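Polycyclic ketone monooxygenase (Myceliophthora thermophila, PDB 5MQ6) catalyses the FAD- and NADPH-dependent Baeyer-Villiger oxidation of ketones, polycyclic ones in particular, inserting one oxygen atom beside the carbonyl to yield esters or lactones. Local coordinates at residues R193-E198 and N522-L527; L340-E345 and L385-K390; S363-S368 and P421-R426; V494-Y497 and S503-D506. All blocks are in the same frame, centred on the assembly; numbering follows the deposited sequence.

Interaction 1: residues R193-E198 and N522-L527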
loop_
_atom_site.group_PDB
_atom_site.type_symbol
_atom_site.label_atom_id
_atom_site.label_comp_id
_atom_site.label_asym_id
_atom_site.label_seq_id
_atom_site.Cartn_x
_atom_site.Cartn_y
_atom_site.Cartn_z
ATOM N N ARG A 193 31.256 -6.857 9.761
ATOM C CA ARG A 193 30.329 -7.521 8.863
ATOM C C ARG A 193 28.918 -7.646 9.473
ATOM O O ARG A 193 28.385 -8.732 9.585
ATOM C CB ARG A 193 30.826 -8.930 8.574
ATOM C CG ARG A 193 32.277 -8.930 8.149
ATOM C CD ARG A 193 32.347 -8.907 6.681
ATOM N NE ARG A 193 33.430 -9.655 6.090
ATOM C CZ ARG A 193 33.644 -10.951 6.256
ATOM N NH1 ARG A 193 32.946 -11.676 7.110
ATOM N NH2 ARG A 193 34.632 -11.529 5.604
ATOM N N LEU A 194 28.400 -6.528 9.958
ATOM C CA LEU A 194 27.075 -6.478 10.540
ATOM C C LEU A 194 26.444 -5.186 10.097
ATOM O O LEU A 194 27.144 -4.206 9.833
ATOM C CB LEU A 194 27.149 -6.491 12.055
ATOM C CG LEU A 194 27.493 -7.812 12.738
ATOM C CD1 LEU A 194 27.889 -7.631 14.212
ATOM C CD2 LEU A 194 26.391 -8.853 12.661
ATOM N N TRP A 195 25.120 -5.212 9.977
ATOM C CA TRP A 195 24.332 -4.016 9.850
ATOM C C TRP A 195 24.106 -3.410 11.269
ATOM O O TRP A 195 23.888 -4.163 12.213
ATOM C CB TRP A 195 22.958 -4.372 9.251
ATOM C CG TRP A 195 23.052 -4.688 7.832
ATOM C CD1 TRP A 195 23.083 -5.954 7.271
ATOM C CD2 TRP A 195 23.168 -3.772 6.782
ATOM N NE1 TRP A 195 23.210 -5.862 5.885
ATOM C CE2 TRP A 195 23.228 -4.535 5.550
ATOM C CE3 TRP A 195 23.151 -2.371 6.715
ATOM C CZ2 TRP A 195 23.337 -3.929 4.284
ATOM C CZ3 TRP A 195 23.257 -1.764 5.427
ATOM C CH2 TRP A 195 23.341 -2.550 4.255
ATOM N N SER A 196 24.185 -2.077 11.383
ATOM C CA SER A 196 23.775 -1.332 12.553
ATOM C C SER A 196 22.557 -0.466 12.196
ATOM O O SER A 196 22.581 0.274 11.209
ATOM C CB SER A 196 24.870 -0.381 12.933
ATOM O OG SER A 196 25.968 -1.084 13.481
ATOM N N LEU A 197 21.536 -0.552 13.024
ATOM C CA LEU A 197 20.396 0.295 12.907
ATOM C C LEU A 197 20.395 1.337 14.020
ATOM O O LEU A 197 20.591 0.964 15.170
ATOM C CB LEU A 197 19.146 -0.541 13.009
ATOM C CG LEU A 197 18.719 -1.381 11.784
ATOM C CD1 LEU A 197 19.656 -2.542 11.550
ATOM C CD2 LEU A 197 17.274 -1.833 11.949
ATOM N N GLU A 198 20.135 2.593 13.655
ATOM C CA GLU A 198 19.844 3.640 14.609
ATOM C C GLU A 198 18.380 3.799 14.737
ATOM O O GLU A 198 17.725 4.151 13.753
ATOM C CB GLU A 198 20.322 4.986 14.151
ATOM C CG GLU A 198 21.781 5.097 14.093
ATOM C CD GLU A 198 22.240 6.408 13.462
ATOM O OE1 GLU A 198 21.385 7.348 13.150
ATOM O OE2 GLU A 198 23.488 6.478 13.300
ATOM N N ASN A 522 23.328 -4.348 -5.207
ATOM C CA ASN A 522 24.764 -4.457 -5.097
ATOM C C ASN A 522 25.339 -3.363 -4.246
ATOM O O ASN A 522 24.980 -2.175 -4.396
ATOM C CB ASN A 522 25.439 -4.463 -6.473
ATOM C CG ASN A 522 26.936 -4.530 -6.347
ATOM O OD1 ASN A 522 27.522 -3.511 -6.455
ATOM N ND2 ASN A 522 27.527 -5.700 -5.933
ATOM N N GLY A 523 26.249 -3.764 -3.378
ATOM C CA GLY A 523 26.826 -2.849 -2.324
ATOM C C GLY A 523 26.181 -2.935 -0.967
ATOM O O GLY A 523 26.626 -2.281 -0.058
ATOM N N PHE A 524 25.149 -3.776 -0.836
ATOM C CA PHE A 524 24.208 -3.842 0.298
ATOM C C PHE A 524 23.966 -5.258 0.642
ATOM O O PHE A 524 22.841 -5.722 0.567
ATOM C CB PHE A 524 22.901 -3.032 0.034
ATOM C CG PHE A 524 23.185 -1.586 -0.361
ATOM C CD1 PHE A 524 23.473 -1.275 -1.679
ATOM C CD2 PHE A 524 23.265 -0.608 0.583
ATOM C CE1 PHE A 524 23.794 -0.010 -2.075
ATOM C CE2 PHE A 524 23.587 0.694 0.225
ATOM C CZ PHE A 524 23.866 0.994 -1.117
ATOM N N PRO A 525 25.076 -5.977 1.024
ATOM C CA PRO A 525 25.028 -7.405 1.353
ATOM C C PRO A 525 24.120 -7.658 2.520
ATOM O O PRO A 525 24.026 -6.818 3.403
ATOM C CB PRO A 525 26.503 -7.753 1.703
ATOM C CG PRO A 525 27.065 -6.469 2.191
ATOM C CD PRO A 525 26.344 -5.378 1.495
ATOM N N ASN A 526 23.446 -8.818 2.512
ATOM C CA ASN A 526 22.576 -9.201 3.586
ATOM C C ASN A 526 21.437 -8.264 3.846
ATOM O O ASN A 526 20.851 -8.314 4.902
ATOM C CB ASN A 526 23.357 -9.562 4.863
ATOM C CG ASN A 526 24.083 -10.880 4.727
ATOM O OD1 ASN A 526 24.173 -11.433 3.621
ATOM N ND2 ASN A 526 24.611 -11.406 5.862
ATOM N N LEU A 527 21.031 -7.493 2.860
ATOM C CA LEU A 527 19.830 -6.620 2.984
ATOM C C LEU A 527 18.899 -7.076 1.929
ATOM O O LEU A 527 19.294 -7.249 0.773
ATOM C CB LEU A 527 20.192 -5.176 2.655
ATOM C CG LEU A 527 19.038 -4.166 2.571
ATOM C CD1 LEU A 527 18.315 -3.978 3.921
ATOM C CD2 LEU A 527 19.519 -2.835 1.997
#
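The indole of W195 meets segment 522-527 along its edge: the carbonyl oxygen of P525, the carbonyl carbon of F524 and CB of N526 all lie near its plane. F524 in turn offers the edge of its phenyl ring, CD2 standing 4.2 Å from W195 CH2, with the two side chains crossing at about a right angle. CB of L527 comes in obliquely, 3.8 Å from W195 CZ2. The polar link is W195 NE1 to P525 O, 2.8 Å long and bent, with an N-H...O angle of 133°; the oxygen lies 13° out of the ring plane, and the nitrogen sits in the carbonyl plane. This carbonyl is presented by the type II turn F524-L527, in which N526 has positive phi. A leucine in place of W195 would probably leave P525 O without its indole N-H and open a gap beside F524 and L527. N526 ties the turn to its surroundings, its side-chain amide bonding the backbone of V569, A567 and R217. W195 itself projects from strand 194-201, packing edge-to-face with W188 of strand 181-189 and against V219 of strand 218-221, so the turn is buried against the mixed sheet.

Interaction 2: residues L340-E345 and L385-K390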
loop_
_atom_site.group_PDB
_atom_site.type_symbol
_atom_site.label_atom_id
_atom_site.label_comp_id
_atom_site.label_asym_id
_atom_site.label_seq_id
_atom_site.Cartn_x
_atom_site.Cartn_y
_atom_site.Cartn_z
ATOM N N LEU A 340 -7.516 -9.743 -13.158
ATOM C CA LEU A 340 -6.917 -8.446 -13.151
ATOM C C LEU A 340 -5.718 -8.319 -14.062
ATOM O O LEU A 340 -5.342 -7.203 -14.430
ATOM C CB LEU A 340 -6.488 -8.077 -11.683
ATOM C CG LEU A 340 -7.724 -7.892 -10.849
ATOM C CD1 LEU A 340 -7.461 -8.124 -9.338
ATOM C CD2 LEU A 340 -8.373 -6.535 -11.151
ATOM N N THR A 341 -5.127 -9.445 -14.449
ATOM C CA THR A 341 -4.006 -9.441 -15.406
ATOM C C THR A 341 -4.537 -9.792 -16.823
ATOM O O THR A 341 -3.784 -10.046 -17.772
ATOM C CB THR A 341 -2.916 -10.434 -14.981
ATOM O OG1 THR A 341 -3.448 -11.761 -14.793
ATOM C CG2 THR A 341 -2.301 -10.017 -13.733
ATOM N N ASP A 342 -5.831 -9.810 -16.975
ATOM C CA ASP A 342 -6.460 -10.090 -18.293
ATOM C C ASP A 342 -5.997 -11.466 -18.793
ATOM O O ASP A 342 -5.536 -11.641 -19.939
ATOM C CB ASP A 342 -6.213 -8.931 -19.251
ATOM C CG ASP A 342 -6.955 -9.068 -20.600
ATOM O OD1 ASP A 342 -8.032 -9.692 -20.620
ATOM O OD2 ASP A 342 -6.467 -8.518 -21.645
ATOM N N ALA A 343 -6.073 -12.442 -17.896
ATOM C CA ALA A 343 -5.558 -13.773 -18.168
ATOM C C ALA A 343 -6.499 -14.892 -17.810
ATOM O O ALA A 343 -6.064 -16.014 -17.806
ATOM C CB ALA A 343 -4.267 -13.957 -17.435
ATOM N N ALA A 344 -7.768 -14.631 -17.537
ATOM C CA ALA A 344 -8.643 -15.694 -17.093
ATOM C C ALA A 344 -8.904 -16.607 -18.302
ATOM O O ALA A 344 -9.307 -16.121 -19.348
ATOM C CB ALA A 344 -9.944 -15.137 -16.515
ATOM N N GLU A 345 -8.606 -17.901 -18.157
ATOM C CA GLU A 345 -8.903 -18.876 -19.228
ATOM C C GLU A 345 -10.396 -19.264 -19.366
ATOM O O GLU A 345 -11.172 -19.135 -18.409
ATOM C CB GLU A 345 -8.027 -20.096 -19.050
ATOM C CG GLU A 345 -6.683 -19.935 -19.775
ATOM C CD GLU A 345 -5.500 -20.478 -18.993
ATOM O OE1 GLU A 345 -4.355 -20.056 -19.318
ATOM O OE2 GLU A 345 -5.699 -21.297 -18.054
ATOM N N LEU A 385 -2.278 1.255 -26.307
ATOM C CA LEU A 385 -3.213 2.083 -25.642
ATOM C C LEU A 385 -4.642 1.955 -26.211
ATOM O O LEU A 385 -5.612 1.957 -25.443
ATOM C CB LEU A 385 -2.812 3.534 -25.652
ATOM C CG LEU A 385 -1.525 3.956 -24.972
ATOM C CD1 LEU A 385 -1.441 5.457 -25.102
ATOM C CD2 LEU A 385 -1.458 3.601 -23.513
ATOM N N GLY A 386 -4.771 1.855 -27.525
ATOM C CA GLY A 386 -6.069 1.695 -28.102
ATOM C C GLY A 386 -6.733 0.464 -27.596
ATOM O O GLY A 386 -7.897 0.529 -27.189
ATOM N N ARG A 387 -5.973 -0.638 -27.558
ATOM C CA ARG A 387 -6.473 -1.922 -27.059
ATOM C C ARG A 387 -7.004 -1.811 -25.594
ATOM O O ARG A 387 -8.137 -2.238 -25.258
ATOM C CB ARG A 387 -5.447 -3.072 -27.207
ATOM C CG ARG A 387 -6.046 -4.461 -26.868
ATOM C CD ARG A 387 -5.012 -5.588 -26.814
ATOM N NE ARG A 387 -4.032 -5.429 -25.723
ATOM C CZ ARG A 387 -4.302 -5.546 -24.426
ATOM N NH1 ARG A 387 -5.539 -5.820 -24.014
ATOM N NH2 ARG A 387 -3.338 -5.384 -23.509
ATOM N N LEU A 388 -6.201 -1.217 -24.731
ATOM C CA LEU A 388 -6.550 -1.080 -23.314
ATOM C C LEU A 388 -7.748 -0.164 -23.118
ATOM O O LEU A 388 -8.628 -0.491 -22.347
ATOM C CB LEU A 388 -5.389 -0.552 -22.499
ATOM C CG LEU A 388 -4.231 -1.530 -22.372
ATOM C CD1 LEU A 388 -3.104 -0.769 -21.759
ATOM C CD2 LEU A 388 -4.603 -2.711 -21.486
ATOM N N TYR A 389 -7.778 0.973 -23.803
ATOM C CA TYR A 389 -8.958 1.860 -23.756
ATOM C C TYR A 389 -10.280 1.144 -24.187
ATOM O O TYR A 389 -11.353 1.305 -23.537
ATOM C CB TYR A 389 -8.694 3.148 -24.563
ATOM C CG TYR A 389 -7.983 4.180 -23.733
ATOM C CD1 TYR A 389 -6.612 4.180 -23.599
ATOM C CD2 TYR A 389 -8.679 5.149 -23.067
ATOM C CE1 TYR A 389 -5.953 5.117 -22.798
ATOM C CE2 TYR A 389 -8.038 6.069 -22.261
ATOM C CZ TYR A 389 -6.670 6.049 -22.145
ATOM O OH TYR A 389 -6.030 6.972 -21.337
ATOM N N LYS A 390 -10.194 0.347 -25.244
ATOM C CA LYS A 390 -11.336 -0.448 -25.699
ATOM C C LYS A 390 -11.669 -1.513 -24.709
ATOM O O LYS A 390 -12.824 -1.731 -24.457
ATOM C CB LYS A 390 -11.106 -1.137 -27.042
ATOM C CG LYS A 390 -11.055 -0.233 -28.276
ATOM C CD LYS A 390 -11.388 -1.038 -29.565
ATOM C CE LYS A 390 -10.270 -1.102 -30.618
ATOM N NZ LYS A 390 -10.486 -0.147 -31.745
HETATM O O HOH W 1 -4.540 -6.391 -21.199
#
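D342, on the loop after helix 328-340, faces R387 on helix 378-406, their carboxylate and guanidinium planes only 21° apart, yet the two groups are not in direct hydrogen-bonding contact. The salt bridge between D342 OD2 and R387 NH1 is long, at 3.7 Å, with the oxygen lying obliquely to the guanidinium. A water closes the gap. It donates to D342 OD2 at 2.9 Å and accepts from R387 NH2 at 2.8 Å, lying at the guanidinium edge and in its plane. The pair thus illustrates an ion pair in which solvent carries the hydrogen bonds while charge attraction acts over the longer direct path. Torsions explain the meeting: R387 leaves the helix extended, then bends at chi3 (65°), which turns the guanidinium toward the loop. On the other side, with CG of D342 anti to the backbone nitrogen (chi1 -174°), the carboxylate points at the arginine. The carboxylate has stronger partners elsewhere, since OD2 also accepts from H371 NE2 and OD1 forms a salt bridge with R370. Such a cluster of donors would probably stabilise its negative charge. The contact ties the loop to the long helix 378-406. R387 also packs on H371 and W589, while D342 and L388 both touch S363 of helix 363-366, so that short helix borders both elements.

Interaction 3: residues S363-S368 and P421-R426. With NDP (NADPH dihydro-nicotinamide-adenine-dinucleotide phosphate), chain C.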
loop_
_atom_site.group_PDB
_atom_site.type_symbol
_atom_site.label_atom_id
_atom_site.label_comp_id
_atom_site.label_asym_id
_atom_site.label_seq_id
_atom_site.Cartn_x
_atom_site.Cartn_y
_atom_site.Cartn_z
ATOM N N SER A 363 -5.246 -4.560 -15.868
ATOM C CA SER A 363 -3.977 -5.095 -16.383
ATOM C C SER A 363 -3.089 -3.997 -17.022
ATOM O O SER A 363 -1.851 -4.149 -17.139
ATOM C CB SER A 363 -4.344 -6.136 -17.461
ATOM O OG SER A 363 -5.043 -5.478 -18.534
ATOM N N ALA A 364 -3.702 -2.880 -17.402
ATOM C CA ALA A 364 -2.953 -1.731 -17.894
ATOM C C ALA A 364 -1.855 -1.373 -16.925
ATOM O O ALA A 364 -0.832 -0.920 -17.303
ATOM C CB ALA A 364 -3.885 -0.496 -18.090
ATOM N N VAL A 365 -2.126 -1.478 -15.646
ATOM C CA VAL A 365 -1.143 -1.061 -14.661
ATOM C C VAL A 365 -0.453 -2.199 -13.979
ATOM O O VAL A 365 0.532 -1.939 -13.338
ATOM C CB VAL A 365 -1.619 -0.094 -13.589
ATOM C CG1 VAL A 365 -1.766 1.309 -14.203
ATOM C CG2 VAL A 365 -2.883 -0.600 -12.891
ATOM N N ILE A 366 -0.999 -3.403 -14.067
ATOM C CA ILE A 366 -0.429 -4.604 -13.438
ATOM C C ILE A 366 0.440 -5.460 -14.366
ATOM O O ILE A 366 1.466 -5.983 -13.930
ATOM C CB ILE A 366 -1.604 -5.465 -12.879
ATOM C CG1 ILE A 366 -2.264 -4.726 -11.757
ATOM C CG2 ILE A 366 -1.128 -6.796 -12.456
ATOM C CD1 ILE A 366 -1.307 -4.110 -10.795
ATOM N N GLY A 367 0.083 -5.544 -15.646
ATOM C CA GLY A 367 0.752 -6.465 -16.566
ATOM C C GLY A 367 -0.275 -7.478 -17.023
ATOM O O GLY A 367 -1.316 -7.641 -16.405
ATOM N N SER A 368 0.033 -8.193 -18.072
ATOM C CA SER A 368 -0.745 -9.328 -18.532
ATOM C C SER A 368 0.184 -10.301 -19.152
ATOM O O SER A 368 1.035 -9.867 -19.857
ATOM C CB SER A 368 -1.725 -8.874 -19.647
ATOM O OG SER A 368 -2.519 -9.955 -20.090
ATOM N N PRO A 421 -9.748 6.205 -17.063
ATOM C CA PRO A 421 -9.673 4.742 -17.121
ATOM C C PRO A 421 -9.573 4.087 -15.723
ATOM O O PRO A 421 -8.981 4.651 -14.812
ATOM C CB PRO A 421 -8.389 4.495 -17.874
ATOM C CG PRO A 421 -8.087 5.754 -18.598
ATOM C CD PRO A 421 -8.664 6.860 -17.793
ATOM N N THR A 422 -10.176 2.925 -15.580
ATOM C CA THR A 422 -10.209 2.176 -14.343
ATOM C C THR A 422 -8.791 2.047 -13.725
ATOM O O THR A 422 -8.630 2.134 -12.523
ATOM C CB THR A 422 -10.777 0.744 -14.567
ATOM O OG1 THR A 422 -12.063 0.776 -15.264
ATOM C CG2 THR A 422 -10.967 0.045 -13.244
ATOM N N TRP A 423 -7.786 1.796 -14.560
ATOM C CA TRP A 423 -6.440 1.661 -14.058
ATOM C C TRP A 423 -5.743 2.916 -13.415
ATOM O O TRP A 423 -4.690 2.734 -12.842
ATOM C CB TRP A 423 -5.568 1.049 -15.138
ATOM C CG TRP A 423 -5.260 1.953 -16.307
ATOM C CD1 TRP A 423 -4.361 2.973 -16.334
ATOM C CD2 TRP A 423 -5.864 1.914 -17.609
ATOM N NE1 TRP A 423 -4.331 3.531 -17.571
ATOM C CE2 TRP A 423 -5.238 2.909 -18.379
ATOM C CE3 TRP A 423 -6.828 1.090 -18.211
ATOM C CZ2 TRP A 423 -5.560 3.152 -19.717
ATOM C CZ3 TRP A 423 -7.173 1.328 -19.562
ATOM C CH2 TRP A 423 -6.513 2.347 -20.306
ATOM N N CYS A 424 -6.290 4.135 -13.510
ATOM C CA CYS A 424 -5.613 5.343 -13.038
ATOM C C CYS A 424 -5.699 5.609 -11.532
ATOM O O CYS A 424 -4.961 6.436 -11.027
ATOM C CB CYS A 424 -6.169 6.591 -13.747
ATOM S SG CYS A 424 -5.800 6.676 -15.502
ATOM N N LYS A 425 -6.625 4.955 -10.837
ATOM C CA LYS A 425 -6.786 5.046 -9.411
ATOM C C LYS A 425 -7.167 3.704 -8.903
ATOM O O LYS A 425 -7.676 2.853 -9.657
ATOM C CB LYS A 425 -7.956 5.956 -9.000
ATOM C CG LYS A 425 -7.942 7.354 -9.543
ATOM C CD LYS A 425 -6.861 8.251 -8.937
ATOM C CE LYS A 425 -7.259 9.739 -8.911
ATOM N NZ LYS A 425 -6.377 10.505 -7.979
ATOM N N ARG A 426 -7.043 3.540 -7.598
ATOM C CA ARG A 426 -7.492 2.277 -7.000
ATOM C C ARG A 426 -9.036 2.179 -7.115
ATOM O O ARG A 426 -9.763 3.132 -6.854
ATOM C CB ARG A 426 -7.002 1.990 -5.567
ATOM C CG ARG A 426 -6.989 0.455 -5.352
ATOM C CD ARG A 426 -6.370 0.036 -4.069
ATOM N NE ARG A 426 -6.756 -1.269 -3.536
ATOM C CZ ARG A 426 -6.010 -2.390 -3.639
ATOM N NH1 ARG A 426 -4.889 -2.450 -4.367
ATOM N NH2 ARG A 426 -6.382 -3.505 -3.046
HETATM P PA NDP C . -6.157 8.531 -1.244
HETATM O O1A NDP C . -4.738 9.162 -1.463
HETATM O O2A NDP C . -6.684 7.389 -2.077
HETATM O O5B NDP C . -7.198 9.754 -1.209
HETATM C C5B NDP C . -6.868 11.040 -0.725
HETATM C C4B NDP C . -8.041 11.894 -1.162
HETATM O O4B NDP C . -7.826 13.271 -0.753
HETATM C C3B NDP C . -8.219 11.866 -2.683
HETATM O O3B NDP C . -9.604 11.618 -2.989
HETATM C C2B NDP C . -7.707 13.241 -3.051
HETATM O O2B NDP C . -8.216 13.752 -4.317
HETATM C C1B NDP C . -8.116 14.074 -1.857
HETATM N N9A NDP C . -7.372 15.334 -1.822
HETATM C C8A NDP C . -6.014 15.525 -1.872
HETATM N N7A NDP C . -5.710 16.837 -1.853
HETATM C C5A NDP C . -6.916 17.458 -1.799
HETATM C C6A NDP C . -7.336 18.853 -1.786
HETATM N N6A NDP C . -6.391 19.784 -1.820
HETATM N N1A NDP C . -8.659 19.111 -1.733
HETATM C C2A NDP C . -9.629 18.141 -1.708
HETATM N N3A NDP C . -9.343 16.829 -1.736
HETATM C C4A NDP C . -8.011 16.476 -1.783
HETATM O O3 NDP C . -6.285 7.999 0.254
HETATM P PN NDP C . -7.285 6.886 0.935
HETATM O O1N NDP C . -6.903 6.898 2.450
HETATM O O2N NDP C . -8.734 7.156 0.598
HETATM O O5D NDP C . -6.865 5.474 0.263
HETATM C C5D NDP C . -5.445 5.102 0.275
HETATM C C4D NDP C . -5.255 3.634 -0.062
HETATM O O4D NDP C . -5.735 2.797 1.013
HETATM C C3D NDP C . -6.195 3.234 -1.201
HETATM O O3D NDP C . -5.911 3.811 -2.531
HETATM C C2D NDP C . -6.286 1.704 -1.012
HETATM O O2D NDP C . -5.082 1.035 -1.510
HETATM C C1D NDP C . -6.490 1.629 0.500
HETATM P P2B NDP C . -7.384 13.458 -5.678
HETATM O O1X NDP C . -5.925 13.768 -5.314
HETATM O O2X NDP C . -7.834 14.449 -6.730
HETATM O O3X NDP C . -7.745 12.032 -6.121
#
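Sandwiching of one indole between two small aliphatic groups marks this contact: CB of A364 lies over one face of W423, offset toward the rim, and CB of P421, from W423's own segment, covers the centre of the opposite face. The A364 methyl makes a CH-pi contact over the five-membered ring, although its exact closeness is doubtful. V365 extends the patch, its CG1 approaching W423 CD1 obliquely at 3.7 Å and lying 3.5 Å from W423 O. The indole reaches this slot because CG is placed between the backbone nitrogen and carbonyl carbon (chi1 71°), and NE1 is bonded to S592 O. An alanine at W423 would probably leave a gap between A364 and P421 and deprive S592 O of its donor. The same segment continues into the NADPH site: K425 NZ donates to O3X of the cofactor's 2'-phosphate at 2.8 Å, and to P598 O as well, while R426 lies beside the nicotinamide ribose and pairs with D133. C424 adds a disulfide to C596. Helix 378-406 packs alongside, L388 touching both A364 and W423 and Y389 touching P421, so helix 363-366 and the loop 421-426 both rest on helix 378-406.

Interaction 4: residues V494-Y497 and S503-D506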
loop_
_atom_site.group_PDB
_atom_site.type_symbol
_atom_site.label_atom_id
_atom_site.label_comp_id
_atom_site.label_asym_id
_atom_site.label_seq_id
_atom_site.Cartn_x
_atom_site.Cartn_y
_atom_site.Cartn_z
ATOM N N VAL A 494 14.416 5.924 5.837
ATOM C CA VAL A 494 15.737 5.672 6.487
ATOM C C VAL A 494 16.824 6.071 5.546
ATOM O O VAL A 494 16.651 6.056 4.364
ATOM C CB VAL A 494 15.896 4.164 6.831
ATOM C CG1 VAL A 494 14.838 3.737 7.861
ATOM C CG2 VAL A 494 15.682 3.266 5.586
ATOM N N ASP A 495 17.982 6.393 6.051
ATOM C CA ASP A 495 19.160 6.419 5.212
ATOM C C ASP A 495 19.795 5.034 5.310
ATOM O O ASP A 495 19.963 4.489 6.419
ATOM C CB ASP A 495 20.125 7.450 5.724
ATOM C CG ASP A 495 19.581 8.875 5.608
ATOM O OD1 ASP A 495 18.827 9.166 4.640
ATOM O OD2 ASP A 495 19.912 9.689 6.494
ATOM N N ILE A 496 20.213 4.511 4.158
ATOM C CA ILE A 496 20.819 3.181 4.076
ATOM C C ILE A 496 22.208 3.317 3.502
ATOM O O ILE A 496 22.339 3.811 2.370
ATOM C CB ILE A 496 19.980 2.194 3.229
ATOM C CG1 ILE A 496 18.599 2.073 3.850
ATOM C CG2 ILE A 496 20.610 0.777 3.222
ATOM C CD1 ILE A 496 17.625 1.104 3.253
ATOM N N TYR A 497 23.232 2.886 4.274
ATOM C CA TYR A 497 24.633 3.017 3.822
ATOM C C TYR A 497 25.209 1.621 3.785
ATOM O O TYR A 497 25.110 0.915 4.749
ATOM C CB TYR A 497 25.470 3.890 4.741
ATOM C CG TYR A 497 24.884 5.276 4.859
ATOM C CD1 TYR A 497 25.050 6.242 3.839
ATOM C CD2 TYR A 497 24.107 5.617 5.968
ATOM C CE1 TYR A 497 24.517 7.516 3.969
ATOM C CE2 TYR A 497 23.540 6.898 6.104
ATOM C CZ TYR A 497 23.755 7.839 5.103
ATOM O OH TYR A 497 23.169 9.062 5.290
ATOM N N SER A 503 25.541 5.312 -0.099
ATOM C CA SER A 503 24.126 5.503 0.173
ATOM C C SER A 503 23.232 4.820 -0.854
ATOM O O SER A 503 23.350 5.044 -2.083
ATOM C CB SER A 503 23.759 6.972 0.185
ATOM O OG SER A 503 22.328 7.009 0.056
ATOM N N LEU A 504 22.299 4.022 -0.376
ATOM C CA LEU A 504 21.411 3.312 -1.320
ATOM C C LEU A 504 20.689 4.341 -2.193
ATOM O O LEU A 504 20.569 4.186 -3.436
ATOM C CB LEU A 504 20.399 2.403 -0.586
ATOM C CG LEU A 504 19.458 1.580 -1.489
ATOM C CD1 LEU A 504 20.240 0.735 -2.480
ATOM C CD2 LEU A 504 18.550 0.696 -0.682
ATOM N N ASP A 505 20.220 5.395 -1.539
ATOM C CA ASP A 505 19.391 6.338 -2.255
ATOM C C ASP A 505 20.186 7.136 -3.271
ATOM O O ASP A 505 19.724 7.426 -4.341
ATOM C CB ASP A 505 18.613 7.271 -1.320
ATOM C CG ASP A 505 17.540 8.029 -2.063
ATOM O OD1 ASP A 505 16.715 7.395 -2.769
ATOM O OD2 ASP A 505 17.583 9.273 -1.996
ATOM N N ASP A 506 21.393 7.493 -2.938
ATOM C CA ASP A 506 22.235 8.191 -3.913
ATOM C C ASP A 506 22.487 7.312 -5.119
ATOM O O ASP A 506 22.317 7.755 -6.253
ATOM C CB ASP A 506 23.530 8.627 -3.289
ATOM C CG ASP A 506 23.323 9.656 -2.169
ATOM O OD1 ASP A 506 22.289 10.369 -2.131
ATOM O OD2 ASP A 506 24.217 9.739 -1.294
HETATM O O HOH W 2 20.110 5.750 1.520
#
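An N-capped helix start, docked on a strand of the mixed sheet, is the motif here: strand 495-497 turns back through a short loop, and S503 caps helix 504-511. A single beta bridge pairs Y497 with S503. Beside it, the amide of L504 bonds I496 O at 2.8 Å, and the same oxygen receives a CA-H...O contact from S503 CA at 3.3 Å. A water joins the two elements again, accepting from I496 N at 2.9 Å and from D505 N at 3.1 Å, so that one N-H of the strand and one of the first helical turn share a single acceptor. Side chains pack around these links. I496 and L504 lie side by side and point the same way, CB to CB 3.8 Å apart, and L504 CD2 reaches I496 CD1 at 4.1 Å. On Y497 it is the CD1 and CE1 flank of the ring that meets S503, with CE1 3.9 Å from S503 CB. Strand 495-497 runs parallel to strand 181-189, and V494, just ahead of it, touches the FAD. The cap itself is close to straight: D506 N donates to S503 OG over 3.2 Å, with an N-H...O angle of 173°.

In the fold
Two neighbourhoods emerge. Interactions 1 and 4, with centres about 11 Å apart, hold the same mixed sheet: W195 packs on the backbone of Y497, and F524 on the start of helix 504-511. Interactions 2 and 3, with centres about 9 Å apart, both meet helices 363-366 and 378-406, and the S368 hydroxyl probably bonds T341 O. Interactions 1 and 3 are buried and rest on an aromatic ring, edge-on to a turn in one and sandwiched in the other. Interactions 2 and 4 are partly buried: the former sets a water between opposite charges, and the latter joins backbone to backbone directly and through a water. Of the four, interaction 3 carries the bond to NADPH.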